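Local structure of ribonuclease J (Methanolobus psychrophilus R15, 5HAB) at residues B[35-43]-B[52-60]. The protein is an archaeal exoribonuclease of the metallo-beta-lactamase, beta-CASP family that probably degrades RNA one nucleotide at a time. The protein carries 1 engineered substitution. Residues are numbered along the deposited sequence; the frame is centred on the assembly and turned at random.
Sequences NEMGRNMTA and IIDMGIRLD. With SO4 (sulfate ion), chain G; nucleotides of chain D.
Thr42 and Ile53 face each other as an antiparallel hydrogen-bonded pair, Thr42 N to Ile53 O at 3.0 Å and Ile53 N to Thr42 O at 2.8 Å, the latter almost straight (178°). Farther along, a single backbone bond joins Gly56 N to Asn40 O at 2.7 Å. The backbones stay close beyond it, with Gly38 CA 4.0 Å from Arg58 CA.

Apolar contact falls to Met41, whose CG rests 4.1 Å from Ile52 CG2. Its chain runs out straight and turns only at the end (chi3 -62°), bringing CE alongside Met55; Leu116 touches both methionines.

Among the polar side chains, Arg58 is fully extended, with its CG beside Met37 O and Glu36 CB over one guanidinium face. NH1 and NH2 both donate to O2 of a sulfate, NH2 at 3.1 Å. A water molecule accepts from Arg58 NH1 and donates weakly to Glu36 OE1, which also forms a salt bridge with Arg39 NH2 (3.1 Å); Glu36 OE2 accepts from Gly33 N.

The 41-46/49-53 beta hairpin of the metallo-beta-lactamase fold is thus flanked by segments reaching the bound RNA, where Met37 CE approaches O2' of nucleotide A1 and Asp60 OD1 approaches N6 of nucleotide A2, both of chain D.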
# COMPACT_ATOMS: atom_id res chain seq x y z
N ASN B 35 4.16 -3.67 23.67
CA ASN B 35 3.58 -2.53 22.96
C ASN B 35 4.34 -2.19 21.69
O ASN B 35 3.93 -1.30 20.94
CB ASN B 35 3.56 -1.28 23.85
CG ASN B 35 2.74 -1.47 25.11
OD1 ASN B 35 2.43 -2.60 25.51
ND2 ASN B 35 2.39 -0.36 25.75
N GLU B 36 5.44 -2.89 21.45
CA GLU B 36 6.32 -2.56 20.34
C GLU B 36 7.26 -3.71 20.00
O GLU B 36 7.21 -4.77 20.63
CB GLU B 36 7.14 -1.31 20.68
CG GLU B 36 8.11 -1.48 21.84
CD GLU B 36 7.45 -1.38 23.22
OE1 GLU B 36 6.80 -0.35 23.51
OE2 GLU B 36 7.58 -2.33 24.01
N MET B 37 8.13 -3.48 19.03
CA MET B 37 9.15 -4.46 18.66
C MET B 37 10.47 -4.12 19.34
O MET B 37 10.72 -2.95 19.64
CB MET B 37 9.37 -4.48 17.14
CG MET B 37 8.12 -4.73 16.32
SD MET B 37 7.53 -6.43 16.42
CE MET B 37 9.05 -7.36 16.34
N GLY B 38 11.29 -5.13 19.61
CA GLY B 38 12.64 -4.89 20.08
C GLY B 38 12.97 -5.12 21.55
O GLY B 38 13.69 -6.06 21.89
N ARG B 39 12.48 -4.26 22.43
CA ARG B 39 12.90 -4.28 23.84
C ARG B 39 12.14 -5.33 24.67
O ARG B 39 11.45 -5.00 25.63
CB ARG B 39 12.75 -2.88 24.47
CG ARG B 39 11.36 -2.26 24.37
CD ARG B 39 11.22 -1.09 25.35
NE ARG B 39 9.90 -0.46 25.26
CZ ARG B 39 9.55 0.62 25.93
NH1 ARG B 39 10.41 1.21 26.75
NH2 ARG B 39 8.33 1.13 25.79
N ASN B 40 12.28 -6.59 24.29
CA ASN B 40 11.54 -7.66 24.95
C ASN B 40 12.00 -7.97 26.38
O ASN B 40 13.19 -8.17 26.63
CB ASN B 40 11.61 -8.92 24.11
CG ASN B 40 11.00 -8.72 22.74
OD1 ASN B 40 9.79 -8.59 22.60
ND2 ASN B 40 11.85 -8.65 21.72
N MET B 41 11.05 -8.02 27.29
CA MET B 41 11.30 -8.51 28.63
C MET B 41 10.00 -8.97 29.28
O MET B 41 9.01 -8.23 29.34
CB MET B 41 11.96 -7.44 29.50
CG MET B 41 12.28 -7.93 30.91
SD MET B 41 13.05 -6.71 32.00
CE MET B 41 14.58 -6.35 31.17
N THR B 42 10.02 -10.21 29.76
CA THR B 42 8.86 -10.79 30.44
C THR B 42 9.30 -11.25 31.83
O THR B 42 10.46 -11.56 32.03
CB THR B 42 8.26 -11.96 29.62
OG1 THR B 42 7.83 -11.47 28.34
CG2 THR B 42 7.07 -12.60 30.34
N ALA B 43 8.38 -11.26 32.79
CA ALA B 43 8.71 -11.79 34.11
C ALA B 43 7.66 -12.80 34.53
O ALA B 43 6.47 -12.52 34.51
CB ALA B 43 8.83 -10.66 35.14
N ILE B 52 13.00 -13.90 35.22
CA ILE B 52 12.97 -12.95 34.11
C ILE B 52 13.32 -13.70 32.83
O ILE B 52 14.21 -14.55 32.81
CB ILE B 52 13.92 -11.76 34.34
CG1 ILE B 52 13.44 -10.91 35.52
CG2 ILE B 52 14.02 -10.89 33.10
CD1 ILE B 52 14.38 -9.75 35.86
N ILE B 53 12.59 -13.41 31.75
CA ILE B 53 12.86 -14.00 30.45
C ILE B 53 13.15 -12.89 29.44
O ILE B 53 12.28 -12.05 29.13
CB ILE B 53 11.72 -14.89 29.96
CG1 ILE B 53 11.31 -15.89 31.05
CG2 ILE B 53 12.13 -15.64 28.71
CD1 ILE B 53 10.30 -16.93 30.59
N ASP B 54 14.41 -12.88 28.99
CA ASP B 54 14.93 -11.99 27.94
C ASP B 54 14.97 -10.53 28.37
O ASP B 54 14.15 -10.08 29.17
CB ASP B 54 14.12 -12.16 26.65
CG ASP B 54 14.31 -13.54 26.02
OD1 ASP B 54 15.45 -14.04 26.02
OD2 ASP B 54 13.32 -14.12 25.54
N MET B 55 15.93 -9.80 27.83
CA MET B 55 16.12 -8.39 28.11
C MET B 55 16.63 -7.73 26.83
O MET B 55 17.84 -7.57 26.64
CB MET B 55 17.10 -8.17 29.26
CG MET B 55 16.70 -8.82 30.59
SD MET B 55 17.76 -8.39 31.99
CE MET B 55 18.55 -6.95 31.34
N GLY B 56 15.71 -7.34 25.95
CA GLY B 56 16.08 -6.86 24.63
C GLY B 56 16.19 -5.36 24.47
O GLY B 56 15.85 -4.61 25.38
N ILE B 57 16.70 -4.93 23.32
CA ILE B 57 16.78 -3.51 23.01
C ILE B 57 15.96 -3.21 21.75
O ILE B 57 15.80 -4.08 20.89
CB ILE B 57 18.25 -3.06 22.87
CG1 ILE B 57 18.35 -1.53 22.79
CG2 ILE B 57 18.91 -3.72 21.68
CD1 ILE B 57 19.77 -1.01 22.80
N ARG B 58 15.43 -1.99 21.64
CA ARG B 58 14.74 -1.54 20.44
C ARG B 58 15.60 -0.49 19.72
O ARG B 58 15.77 0.63 20.22
CB ARG B 58 13.37 -0.96 20.78
CG ARG B 58 12.61 -0.43 19.58
CD ARG B 58 11.31 0.28 19.98
NE ARG B 58 10.61 0.80 18.80
CZ ARG B 58 9.47 1.47 18.83
NH1 ARG B 58 8.87 1.72 19.99
NH2 ARG B 58 8.92 1.90 17.70
N LEU B 59 16.10 -0.83 18.54
CA LEU B 59 17.12 -0.01 17.88
C LEU B 59 16.63 1.31 17.30
O LEU B 59 17.34 2.31 17.37
CB LEU B 59 17.79 -0.82 16.77
CG LEU B 59 18.87 -1.81 17.22
CD1 LEU B 59 19.76 -1.19 18.29
CD2 LEU B 59 18.26 -3.12 17.70
N ASP B 60 15.43 1.33 16.72
CA ASP B 60 14.93 2.55 16.07
C ASP B 60 14.76 3.70 17.05
O ASP B 60 14.87 4.87 16.66
CB ASP B 60 13.62 2.29 15.32
CG ASP B 60 12.76 1.24 15.97
OD1 ASP B 60 12.95 0.04 15.66
OD2 ASP B 60 11.90 1.61 16.79
S SO4 G . 6.12 4.01 17.68
O1 SO4 G . 7.26 4.92 17.78
O2 SO4 G . 6.22 3.00 18.74
O3 SO4 G . 6.14 3.37 16.36
O4 SO4 G . 4.88 4.77 17.86
P A D 2 14.69 -9.58 15.00
OP1 A D 2 13.93 -10.84 15.24
OP2 A D 2 15.14 -8.76 16.15
O5' A D 2 15.95 -9.96 14.10
C5' A D 2 17.26 -9.58 14.50
C4' A D 2 17.96 -8.76 13.44
O4' A D 2 17.00 -7.90 12.76
C3' A D 2 19.03 -7.80 13.95
O3' A D 2 20.28 -8.43 14.15
C2' A D 2 19.05 -6.71 12.88
O2' A D 2 19.85 -7.11 11.77
C1' A D 2 17.59 -6.67 12.44
N9 A D 2 16.82 -5.59 13.10
C8 A D 2 15.73 -5.74 13.92
N7 A D 2 15.22 -4.61 14.35
C5 A D 2 16.03 -3.65 13.77
C6 A D 2 16.02 -2.24 13.83
N6 A D 2 15.13 -1.54 14.54
N1 A D 2 16.96 -1.58 13.13
C2 A D 2 17.85 -2.28 12.41
N3 A D 2 17.97 -3.60 12.27
C4 A D 2 17.01 -4.23 12.98
OP3 A D 1 12.59 -11.35 8.27
P A D 1 12.22 -11.71 9.66
OP1 A D 1 13.24 -12.63 10.20
OP2 A D 1 10.80 -12.13 9.65
O5' A D 1 12.24 -10.37 10.51
C5' A D 1 13.36 -9.49 10.48
C4' A D 1 13.34 -8.56 11.67
O4' A D 1 12.28 -7.58 11.47
C3' A D 1 13.04 -9.25 13.00
O3' A D 1 13.79 -8.65 14.05
C2' A D 1 11.55 -9.00 13.20
O2' A D 1 11.13 -8.99 14.55
C1' A D 1 11.35 -7.64 12.53
N9 A D 1 10.01 -7.48 11.96
C8 A D 1 9.31 -8.45 11.28
N7 A D 1 8.12 -8.07 10.88
C5 A D 1 8.02 -6.76 11.33
C6 A D 1 7.00 -5.81 11.23
N6 A D 1 5.83 -6.03 10.61
N1 A D 1 7.21 -4.59 11.79
C2 A D 1 8.38 -4.37 12.41
N3 A D 1 9.42 -5.19 12.57
C4 A D 1 9.18 -6.39 12.01
O HOH W 1 9.40 1.63 22.59